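Local coordinates for periplasmic binding protein/LacI transcriptional regulator (Alkaliphilus metalliredigens, PDB 3CTP) that binds D-xylulofuranose between the two lobes of its sugar-binding core and, as a LacI-family regulator, probably controls transcription by binding DNA, at residues N72-Q77 against V139-H144; I208-D213 against A243-R248; R248-R253 against Q259-I264. All blocks are in the same frame, centred on the assembly; numbering follows the deposited sequence.

Interaction 1: N72-Q77 against V139-H144; sequences NPFFNQ and VAFENH. With XLF (beta-D-xylulofuranose), chain C.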
loop_
_atom_site.group_PDB
_atom_site.type_symbol
_atom_site.label_atom_id
_atom_site.label_comp_id
_atom_site.label_asym_id
_atom_site.label_seq_id
_atom_site.Cartn_x
_atom_site.Cartn_y
_atom_site.Cartn_z
ATOM N N ASN A 72 1.571 -4.067 1.811
ATOM C CA ASN A 72 1.503 -5.015 0.684
ATOM C C ASN A 72 0.261 -4.705 -0.147
ATOM O O ASN A 72 -0.856 -4.735 0.376
ATOM C CB ASN A 72 1.437 -6.436 1.270
ATOM C CG ASN A 72 1.331 -7.499 0.203
ATOM O OD1 ASN A 72 0.986 -7.225 -0.964
ATOM N ND2 ASN A 72 1.649 -8.749 0.592
ATOM N N PRO A 73 0.462 -4.332 -1.418
ATOM C CA PRO A 73 -0.657 -3.969 -2.280
ATOM C C PRO A 73 -1.801 -4.944 -2.222
ATOM O O PRO A 73 -2.952 -4.542 -2.264
ATOM C CB PRO A 73 -0.021 -3.985 -3.682
ATOM C CG PRO A 73 1.350 -3.436 -3.409
ATOM C CD PRO A 73 1.762 -4.164 -2.117
ATOM N N PHE A 74 -1.513 -6.234 -2.111
ATOM C CA PHE A 74 -2.615 -7.198 -2.117
ATOM C C PHE A 74 -3.542 -6.931 -0.918
ATOM O O PHE A 74 -4.775 -6.974 -1.032
ATOM C CB PHE A 74 -2.073 -8.642 -2.010
ATOM C CG PHE A 74 -3.178 -9.669 -1.874
ATOM C CD1 PHE A 74 -3.884 -10.070 -2.994
ATOM C CD2 PHE A 74 -3.524 -10.160 -0.626
ATOM C CE1 PHE A 74 -4.941 -10.994 -2.872
ATOM C CE2 PHE A 74 -4.576 -11.076 -0.474
ATOM C CZ PHE A 74 -5.285 -11.484 -1.612
ATOM N N PHE A 75 -2.965 -6.649 0.241
ATOM C CA PHE A 75 -3.840 -6.442 1.398
ATOM C C PHE A 75 -4.558 -5.100 1.365
ATOM O O PHE A 75 -5.672 -4.992 1.911
ATOM C CB PHE A 75 -3.092 -6.618 2.722
ATOM C CG PHE A 75 -2.764 -8.052 3.001
ATOM C CD1 PHE A 75 -3.788 -8.962 3.259
ATOM C CD2 PHE A 75 -1.462 -8.490 2.958
ATOM C CE1 PHE A 75 -3.491 -10.328 3.477
ATOM C CE2 PHE A 75 -1.167 -9.844 3.152
ATOM C CZ PHE A 75 -2.177 -10.754 3.431
ATOM N N ASN A 76 -3.957 -4.085 0.773
ATOM C CA ASN A 76 -4.771 -2.868 0.686
ATOM C C ASN A 76 -5.894 -3.005 -0.331
ATOM O O ASN A 76 -6.984 -2.469 -0.136
ATOM C CB ASN A 76 -3.957 -1.571 0.575
ATOM C CG ASN A 76 -3.112 -1.470 -0.656
ATOM O OD1 ASN A 76 -3.654 -1.422 -1.772
ATOM N ND2 ASN A 76 -1.760 -1.275 -0.476
ATOM N N GLN A 77 -5.700 -3.736 -1.400
ATOM C CA GLN A 77 -6.796 -3.962 -2.326
ATOM C C GLN A 77 -7.859 -4.841 -1.706
ATOM O O GLN A 77 -8.996 -4.588 -1.850
ATOM C CB GLN A 77 -6.307 -4.630 -3.591
ATOM C CG GLN A 77 -5.411 -3.738 -4.458
ATOM C CD GLN A 77 -4.845 -4.455 -5.652
ATOM O OE1 GLN A 77 -3.720 -4.853 -5.656
ATOM N NE2 GLN A 77 -5.625 -4.567 -6.668
ATOM N N VAL A 139 -14.228 -14.918 11.170
ATOM C CA VAL A 139 -13.824 -15.758 10.041
ATOM C C VAL A 139 -12.347 -15.482 9.756
ATOM O O VAL A 139 -11.836 -14.412 10.119
ATOM C CB VAL A 139 -14.643 -15.545 8.771
ATOM C CG1 VAL A 139 -16.109 -15.887 9.048
ATOM C CG2 VAL A 139 -14.524 -14.097 8.240
ATOM N N ALA A 140 -11.656 -16.454 9.158
ATOM C CA ALA A 140 -10.191 -16.336 8.987
ATOM C C ALA A 140 -9.848 -16.319 7.522
ATOM O O ALA A 140 -10.465 -17.036 6.737
ATOM C CB ALA A 140 -9.492 -17.532 9.625
ATOM N N PHE A 141 -8.879 -15.483 7.148
ATOM C CA PHE A 141 -8.268 -15.561 5.802
ATOM C C PHE A 141 -6.921 -16.323 5.856
ATOM O O PHE A 141 -6.027 -15.944 6.633
ATOM C CB PHE A 141 -8.105 -14.139 5.207
ATOM C CG PHE A 141 -7.400 -14.109 3.860
ATOM C CD1 PHE A 141 -7.982 -14.693 2.740
ATOM C CD2 PHE A 141 -6.162 -13.492 3.725
ATOM C CE1 PHE A 141 -7.317 -14.649 1.492
ATOM C CE2 PHE A 141 -5.496 -13.453 2.485
ATOM C CZ PHE A 141 -6.077 -14.030 1.387
ATOM N N GLU A 142 -6.826 -17.418 5.086
ATOM C CA GLU A 142 -5.617 -18.262 4.944
ATOM C C GLU A 142 -5.266 -19.195 6.074
ATOM O O GLU A 142 -5.222 -20.420 5.880
ATOM C CB GLU A 142 -4.385 -17.439 4.571
ATOM C CG GLU A 142 -4.552 -16.896 3.152
ATOM C CD GLU A 142 -3.313 -16.187 2.617
ATOM O OE1 GLU A 142 -3.291 -15.911 1.389
ATOM O OE2 GLU A 142 -2.380 -15.910 3.409
ATOM N N ASN A 143 -4.903 -18.636 7.230
ATOM C CA ASN A 143 -4.403 -19.502 8.283
ATOM C C ASN A 143 -5.558 -19.998 9.131
ATOM O O ASN A 143 -6.436 -19.219 9.524
ATOM C CB ASN A 143 -3.429 -18.738 9.189
ATOM C CG ASN A 143 -2.053 -18.576 8.583
ATOM O OD1 ASN A 143 -1.789 -18.979 7.453
ATOM N ND2 ASN A 143 -1.148 -17.970 9.360
ATOM N N HIS A 144 -5.526 -21.289 9.425
ATOM C CA HIS A 144 -6.549 -21.913 10.262
ATOM C C HIS A 144 -6.325 -21.518 11.707
ATOM O O HIS A 144 -5.203 -21.559 12.199
ATOM C CB HIS A 144 -6.452 -23.433 10.113
ATOM C CG HIS A 144 -6.907 -23.913 8.772
ATOM N ND1 HIS A 144 -6.091 -23.908 7.660
ATOM C CD2 HIS A 144 -8.113 -24.370 8.350
ATOM C CE1 HIS A 144 -6.772 -24.337 6.609
ATOM N NE2 HIS A 144 -8.001 -24.624 7.001
HETATM O O4 XLF C . 0.089 -15.117 2.650
HETATM C C4 XLF C . 0.212 -14.921 1.239
HETATM C C5 XLF C . 1.589 -14.331 0.978
HETATM O O5 XLF C . 1.371 -12.963 0.615
HETATM C C3 XLF C . -0.757 -13.855 0.755
HETATM O O3 XLF C . -1.833 -14.421 -0.005
HETATM C C2 XLF C . 0.139 -13.001 -0.100
HETATM O O2 XLF C . 0.359 -13.614 -1.387
HETATM C C1 XLF C . -0.377 -11.586 -0.261
HETATM O O1 XLF C . 0.592 -10.808 -0.981
#
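The D-xylulofuranose pocket is lined by F74 and F75 of helix 73-88, which meet F141 at the end of strand 138-141, an example of aromatic packing set beside polar grips on one sugar. F141 CZ lies at the edge of the F74 ring, 3.8 Å from F74 CE2, the two side chains coming from opposite directions. The F75 side chain crosses F141 obliquely, with F75 CE1 3.8 Å from F141 CE2. F74 in turn sets CD2 over the centre of the F75 ring, so the three rings form one cluster. C1 of the sugar rests against two of them, 3.5 Å from F74 CD2 and 3.9 Å from F75 CE2.

N72 is the N-cap of helix 73-88: its OD1 accepts from F74 N, which lies above the carbonyl plane, while ND2 donates to O1 of the sugar at 2.8 Å and also bonds to D213. E142 grips with both carboxylate oxygens, OE1 accepting from O3 (2.5 Å) and OE2 from O4 (2.7 Å). With CG anti to the carbonyl carbon (chi1 -68°), E142 lays CG over one face of F141, and the extended chain beyond carries the carboxylate to the sugar. R190 and D267 bind the sugar from elsewhere in the chain. Loops and helix starts at the C-terminal ends of parallel strands, closing on a sugar between two lobes, are characteristic of the periplasmic binding protein fold.

Interaction 2: I208-D213 against A243-R248; sequences IEFQHD and AATVMR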
loop_
_atom_site.group_PDB
_atom_site.type_symbol
_atom_site.label_atom_id
_atom_site.label_comp_id
_atom_site.label_asym_id
_atom_site.label_seq_id
_atom_site.Cartn_x
_atom_site.Cartn_y
_atom_site.Cartn_z
ATOM N N ILE A 208 15.052 -20.358 -1.698
ATOM C CA ILE A 208 15.520 -19.343 -0.728
ATOM C C ILE A 208 14.283 -18.951 0.070
ATOM O O ILE A 208 13.240 -18.714 -0.524
ATOM C CB ILE A 208 16.042 -18.105 -1.479
ATOM C CG1 ILE A 208 17.340 -18.457 -2.213
ATOM C CG2 ILE A 208 16.297 -16.911 -0.525
ATOM C CD1 ILE A 208 17.863 -17.325 -3.111
ATOM N N GLU A 209 14.373 -18.918 1.394
ATOM C CA GLU A 209 13.176 -18.671 2.207
ATOM C C GLU A 209 13.242 -17.320 2.876
ATOM O O GLU A 209 14.068 -17.101 3.773
ATOM C CB GLU A 209 13.049 -19.729 3.305
ATOM C CG GLU A 209 11.778 -19.613 4.160
ATOM C CD GLU A 209 11.730 -20.725 5.201
ATOM O OE1 GLU A 209 12.312 -20.550 6.292
ATOM O OE2 GLU A 209 11.139 -21.785 4.915
ATOM N N PHE A 210 12.363 -16.406 2.472
ATOM C CA PHE A 210 12.324 -15.098 3.128
ATOM C C PHE A 210 11.580 -15.264 4.436
ATOM O O PHE A 210 10.631 -16.061 4.509
ATOM C CB PHE A 210 11.524 -14.100 2.275
ATOM C CG PHE A 210 12.287 -13.492 1.119
ATOM C CD1 PHE A 210 13.478 -14.027 0.655
ATOM C CD2 PHE A 210 11.761 -12.375 0.473
ATOM C CE1 PHE A 210 14.167 -13.439 -0.410
ATOM C CE2 PHE A 210 12.438 -11.784 -0.616
ATOM C CZ PHE A 210 13.634 -12.321 -1.053
ATOM N N GLN A 211 11.977 -14.511 5.470
ATOM C CA GLN A 211 11.332 -14.691 6.787
ATOM C C GLN A 211 10.210 -13.723 7.064
ATOM O O GLN A 211 9.522 -13.818 8.122
ATOM C CB GLN A 211 12.373 -14.534 7.907
ATOM C CG GLN A 211 13.535 -15.514 7.750
ATOM C CD GLN A 211 13.068 -16.951 7.767
ATOM O OE1 GLN A 211 12.391 -17.377 8.709
ATOM N NE2 GLN A 211 13.423 -17.710 6.730
ATOM N N HIS A 212 10.016 -12.777 6.144
ATOM C CA HIS A 212 8.987 -11.755 6.313
ATOM C C HIS A 212 8.329 -11.511 4.959
ATOM O O HIS A 212 8.952 -11.718 3.919
ATOM C CB HIS A 212 9.612 -10.416 6.743
ATOM C CG HIS A 212 10.383 -10.497 8.020
ATOM N ND1 HIS A 212 11.729 -10.796 8.055
ATOM C CD2 HIS A 212 9.999 -10.319 9.306
ATOM C CE1 HIS A 212 12.144 -10.798 9.314
ATOM N NE2 HIS A 212 11.115 -10.505 10.093
ATOM N N ASP A 213 7.084 -11.050 4.998
ATOM C CA ASP A 213 6.472 -10.437 3.816
ATOM C C ASP A 213 7.190 -9.103 3.593
ATOM O O ASP A 213 8.054 -8.681 4.383
ATOM C CB ASP A 213 4.971 -10.220 4.104
ATOM C CG ASP A 213 4.138 -9.968 2.862
ATOM O OD1 ASP A 213 4.684 -9.952 1.737
ATOM O OD2 ASP A 213 2.905 -9.816 3.037
ATOM N N ALA A 243 8.258 -10.210 -5.454
ATOM C CA ALA A 243 8.837 -10.321 -6.816
ATOM C C ALA A 243 9.367 -8.968 -7.292
ATOM O O ALA A 243 10.394 -8.902 -7.968
ATOM C CB ALA A 243 7.778 -10.824 -7.827
ATOM N N ALA A 244 8.640 -7.894 -6.985
ATOM C CA ALA A 244 9.084 -6.558 -7.381
ATOM C C ALA A 244 10.449 -6.254 -6.779
ATOM O O ALA A 244 11.301 -5.611 -7.440
ATOM C CB ALA A 244 8.060 -5.498 -6.897
ATOM N N THR A 245 10.662 -6.677 -5.532
ATOM C CA THR A 245 11.965 -6.396 -4.892
ATOM C C THR A 245 13.070 -7.217 -5.551
ATOM O O THR A 245 14.198 -6.747 -5.747
ATOM C CB THR A 245 11.972 -6.686 -3.362
ATOM O OG1 THR A 245 11.888 -8.118 -3.137
ATOM C CG2 THR A 245 10.820 -5.957 -2.703
ATOM N N VAL A 246 12.732 -8.455 -5.909
ATOM C CA VAL A 246 13.706 -9.323 -6.588
ATOM C C VAL A 246 14.060 -8.739 -7.952
ATOM O O VAL A 246 15.222 -8.682 -8.332
ATOM C CB VAL A 246 13.154 -10.759 -6.741
ATOM C CG1 VAL A 246 14.087 -11.629 -7.648
ATOM C CG2 VAL A 246 12.934 -11.397 -5.366
ATOM N N MET A 247 13.060 -8.302 -8.705
ATOM C CA MET A 247 13.342 -7.734 -10.022
ATOM C C MET A 247 14.173 -6.457 -9.879
ATOM O O MET A 247 15.024 -6.179 -10.735
ATOM C CB MET A 247 12.027 -7.421 -10.735
ATOM C CG MET A 247 11.303 -8.687 -11.221
ATOM S SD MET A 247 9.656 -8.457 -12.019
ATOM C CE MET A 247 10.053 -7.349 -13.396
ATOM N N ARG A 248 13.897 -5.661 -8.844
ATOM C CA ARG A 248 14.683 -4.422 -8.635
ATOM C C ARG A 248 16.153 -4.769 -8.445
ATOM O O ARG A 248 17.047 -4.118 -9.022
ATOM C CB ARG A 248 14.187 -3.668 -7.397
ATOM C CG ARG A 248 15.252 -2.710 -6.753
ATOM C CD ARG A 248 14.640 -2.017 -5.520
ATOM N NE ARG A 248 15.510 -1.035 -4.871
ATOM C CZ ARG A 248 16.290 -1.312 -3.836
ATOM N NH1 ARG A 248 16.330 -2.544 -3.355
ATOM N NH2 ARG A 248 17.030 -0.351 -3.281
#
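The F210 ring meets T245 and V246 of helix 240-252, a loop-to-helix contact in the parallel alpha/beta lobe of the periplasmic binding protein fold. The example shows how a single aromatic side chain can bridge from the loop just after strand 206-209, an outermost strand of its sheet within the chain, to a helix packed on the same sheet. Both helix residues direct their CB toward the loop that carries F210, and the ring meets them differently. T245 OG1 stands at the ring edge, near its plane, 4.5 Å from F210 CE2. V246 approaches obliquely, its CG2 methyl 4.5 Å from F210 CZ. At these separations the touch is light, and no hydrogen bond links the segments; the backbones stay far apart, with 11.4 Å between F210 CA and V246 CA.

In V246, CG1 is anti to the backbone N (chi1 171°), and it is the other methyl, CG2, that faces the ring. The T245 hydroxyl is engaged within its own helix, hydrogen-bonded to the carbonyl oxygen of A242, so towards F210 it serves as a packing neighbour. I178 of strand 175-179 touches both F210 and V246, tying the pair to the sheet, while L274 of the second subunit packs on T245. On the loop side, Q211 folds back on the residue that precedes F210: its NE2 donates to E209 O from above the carbonyl plane, and also to E209 OE1, using that oxygen's anti lone pair at 3.1 Å with an N-H...O angle of 169°.

Interaction 3: R248-R253 against Q259-I264; sequences RALKKR and QEVQII. With NA (sodium ion), chain D.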
loop_
_atom_site.group_PDB
_atom_site.type_symbol
_atom_site.label_atom_id
_atom_site.label_comp_id
_atom_site.label_asym_id
_atom_site.label_seq_id
_atom_site.Cartn_x
_atom_site.Cartn_y
_atom_site.Cartn_z
ATOM N N ARG A 248 13.897 -5.661 -8.844
ATOM C CA ARG A 248 14.683 -4.422 -8.635
ATOM C C ARG A 248 16.153 -4.769 -8.445
ATOM O O ARG A 248 17.047 -4.118 -9.022
ATOM C CB ARG A 248 14.187 -3.668 -7.397
ATOM C CG ARG A 248 15.252 -2.710 -6.753
ATOM C CD ARG A 248 14.640 -2.017 -5.520
ATOM N NE ARG A 248 15.510 -1.035 -4.871
ATOM C CZ ARG A 248 16.290 -1.312 -3.836
ATOM N NH1 ARG A 248 16.330 -2.544 -3.355
ATOM N NH2 ARG A 248 17.030 -0.351 -3.281
ATOM N N ALA A 249 16.408 -5.802 -7.646
ATOM C CA ALA A 249 17.791 -6.234 -7.401
ATOM C C ALA A 249 18.443 -6.723 -8.676
ATOM O O ALA A 249 19.605 -6.424 -8.933
ATOM C CB ALA A 249 17.843 -7.312 -6.348
ATOM N N LEU A 250 17.711 -7.501 -9.467
ATOM C CA LEU A 250 18.248 -7.994 -10.749
ATOM C C LEU A 250 18.532 -6.834 -11.697
ATOM O O LEU A 250 19.602 -6.796 -12.347
ATOM C CB LEU A 250 17.258 -8.984 -11.387
ATOM C CG LEU A 250 17.170 -10.354 -10.701
ATOM C CD1 LEU A 250 15.973 -11.145 -11.190
ATOM C CD2 LEU A 250 18.459 -11.171 -10.895
ATOM N N LYS A 251 17.599 -5.873 -11.777
ATOM C CA LYS A 251 17.794 -4.706 -12.658
ATOM C C LYS A 251 19.050 -3.913 -12.259
ATOM O O LYS A 251 19.795 -3.413 -13.134
ATOM C CB LYS A 251 16.555 -3.788 -12.622
ATOM C CG LYS A 251 15.345 -4.314 -13.384
ATOM C CD LYS A 251 14.129 -3.441 -13.073
ATOM C CE LYS A 251 12.899 -3.851 -13.860
ATOM N NZ LYS A 251 11.783 -2.867 -13.633
ATOM N N LYS A 252 19.292 -3.774 -10.959
ATOM C CA LYS A 252 20.467 -3.027 -10.488
ATOM C C LYS A 252 21.754 -3.678 -10.992
ATOM O O LYS A 252 22.789 -3.010 -11.125
ATOM C CB LYS A 252 20.495 -2.956 -8.967
ATOM C CG LYS A 252 19.402 -2.104 -8.336
ATOM C CD LYS A 252 19.456 -0.672 -8.829
ATOM C CE LYS A 252 18.776 0.270 -7.848
ATOM N NZ LYS A 252 18.427 1.570 -8.489
ATOM N N ARG A 253 21.694 -4.974 -11.274
ATOM C CA ARG A 253 22.878 -5.702 -11.731
ATOM C C ARG A 253 22.895 -5.787 -13.250
ATOM O O ARG A 253 23.699 -6.516 -13.814
ATOM C CB ARG A 253 22.912 -7.132 -11.190
ATOM C CG ARG A 253 22.284 -7.381 -9.849
ATOM C CD ARG A 253 23.296 -7.899 -8.848
ATOM N NE ARG A 253 24.329 -8.750 -9.428
ATOM C CZ ARG A 253 25.526 -8.931 -8.874
ATOM N NH1 ARG A 253 25.822 -8.325 -7.731
ATOM N NH2 ARG A 253 26.424 -9.713 -9.455
ATOM N N GLN A 259 14.747 -12.012 -20.959
ATOM C CA GLN A 259 15.790 -12.579 -21.833
ATOM C C GLN A 259 16.789 -13.457 -21.087
ATOM O O GLN A 259 17.228 -14.493 -21.600
ATOM C CB GLN A 259 16.553 -11.462 -22.549
ATOM C CG GLN A 259 15.727 -10.697 -23.561
ATOM C CD GLN A 259 15.099 -9.447 -22.983
ATOM O OE1 GLN A 259 14.768 -9.390 -21.801
ATOM N NE2 GLN A 259 14.942 -8.420 -23.826
ATOM N N GLU A 260 17.156 -13.045 -19.880
ATOM C CA GLU A 260 18.162 -13.773 -19.133
ATOM C C GLU A 260 17.552 -14.620 -18.023
ATOM O O GLU A 260 18.106 -15.652 -17.634
ATOM C CB GLU A 260 19.149 -12.789 -18.527
ATOM C CG GLU A 260 20.010 -12.129 -19.597
ATOM C CD GLU A 260 21.136 -11.329 -19.014
ATOM O OE1 GLU A 260 20.881 -10.243 -18.467
ATOM O OE2 GLU A 260 22.298 -11.782 -19.136
ATOM N N VAL A 261 16.426 -14.170 -17.481
ATOM C CA VAL A 261 15.764 -14.966 -16.465
ATOM C C VAL A 261 14.294 -14.601 -16.501
ATOM O O VAL A 261 13.953 -13.427 -16.733
ATOM C CB VAL A 261 16.366 -14.718 -15.090
ATOM C CG1 VAL A 261 16.195 -13.286 -14.728
ATOM C CG2 VAL A 261 15.693 -15.634 -14.032
ATOM N N GLN A 262 13.436 -15.602 -16.333
ATOM C CA GLN A 262 11.980 -15.384 -16.345
ATOM C C GLN A 262 11.483 -15.367 -14.912
ATOM O O GLN A 262 12.065 -16.048 -14.069
ATOM C CB GLN A 262 11.276 -16.486 -17.110
ATOM C CG GLN A 262 11.750 -16.589 -18.590
ATOM C CD GLN A 262 10.921 -17.576 -19.364
ATOM O OE1 GLN A 262 9.701 -17.458 -19.421
ATOM N NE2 GLN A 262 11.577 -18.603 -19.926
ATOM N N ILE A 263 10.420 -14.598 -14.650
ATOM C CA ILE A 263 9.918 -14.409 -13.270
ATOM C C ILE A 263 8.412 -14.611 -13.280
ATOM O O ILE A 263 7.708 -14.083 -14.157
ATOM C CB ILE A 263 10.166 -12.959 -12.769
ATOM C CG1 ILE A 263 11.602 -12.498 -13.069
ATOM C CG2 ILE A 263 9.798 -12.834 -11.282
ATOM C CD1 ILE A 263 12.651 -13.176 -12.268
ATOM N N ILE A 264 7.910 -15.366 -12.296
ATOM C CA ILE A 264 6.467 -15.400 -12.047
ATOM C C ILE A 264 6.238 -15.118 -10.564
ATOM O O ILE A 264 6.979 -15.631 -9.717
ATOM C CB ILE A 264 5.855 -16.745 -12.476
ATOM C CG1 ILE A 264 4.346 -16.796 -12.171
ATOM C CG2 ILE A 264 6.594 -17.910 -11.827
ATOM C CD1 ILE A 264 3.653 -17.938 -12.900
HETATM NA NA NA D . 19.486 -17.132 -16.659
HETATM O O HOH W 1 21.371 -16.934 -17.855
HETATM O O HOH W 2 19.159 -18.861 -18.060
#
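L250 rests one methyl, CD1, against both V261 and I263, and this single branch makes the whole contact between helix 240-252 and strand 262-264 with the residue just before it. It is a compact example of a helix packed on a sheet by aliphatic side chains. In the leucine, CG is anti to the carbonyl carbon (chi1 -72°) and CD1 continues anti to CA, which puts CD1 at the far end of the side chain.

The two partners present themselves differently. I263 meets the leucine tip to tip, CD1 of I263 lying 4.0 Å from L250 CD1; its CG1 is anti to the carbonyl carbon, and CD1 turns aside from the extended line at chi2 -70°. V261 instead crosses L250 at about a right angle and offers CG1, 4.1 Å from L250 CD1. With chi1 at 61°, this methyl of V261 sits between the backbone N and the carbonyl carbon, while CG2 is anti to the N. All three side chains are buried, and the contact between them is wholly apolar.

Just before V261 the chemistry changes: E260 O binds a sodium ion at 2.2 Å. Two waters and the carbonyl oxygens of V230 and Y232 are its other ligands. The contact belongs to the beta-alpha-beta unit of strand 234-237, helix 240-252 and strand 262-264, with I235 of the neighbouring parallel strand touching both V261 and I263, and I264 packing on helix 156-169.

How the interactions relate
The residues that touch in interactions 1 and 3 are wholly buried, whereas interaction 2 includes the partly exposed F210. Interaction 1 lies nearest the centre of the chain and joins aromatic packing to polar sugar recognition; interactions 2 and 3 are structural packing in the other lobe, the centre of the third about 22 Å from the centre of the chain. These two use successive parts of helix 240-252 against one parallel sheet, meet where M247 CG lies 4.2 Å from I263 CG1, and share R248, which salt-bridges E273 of the second subunit. Interaction 1 reaches interaction 2 through polar atoms: N72 ND2 lies 2.9 Å from D213 OD2. Interactions 1 and 3 do not touch.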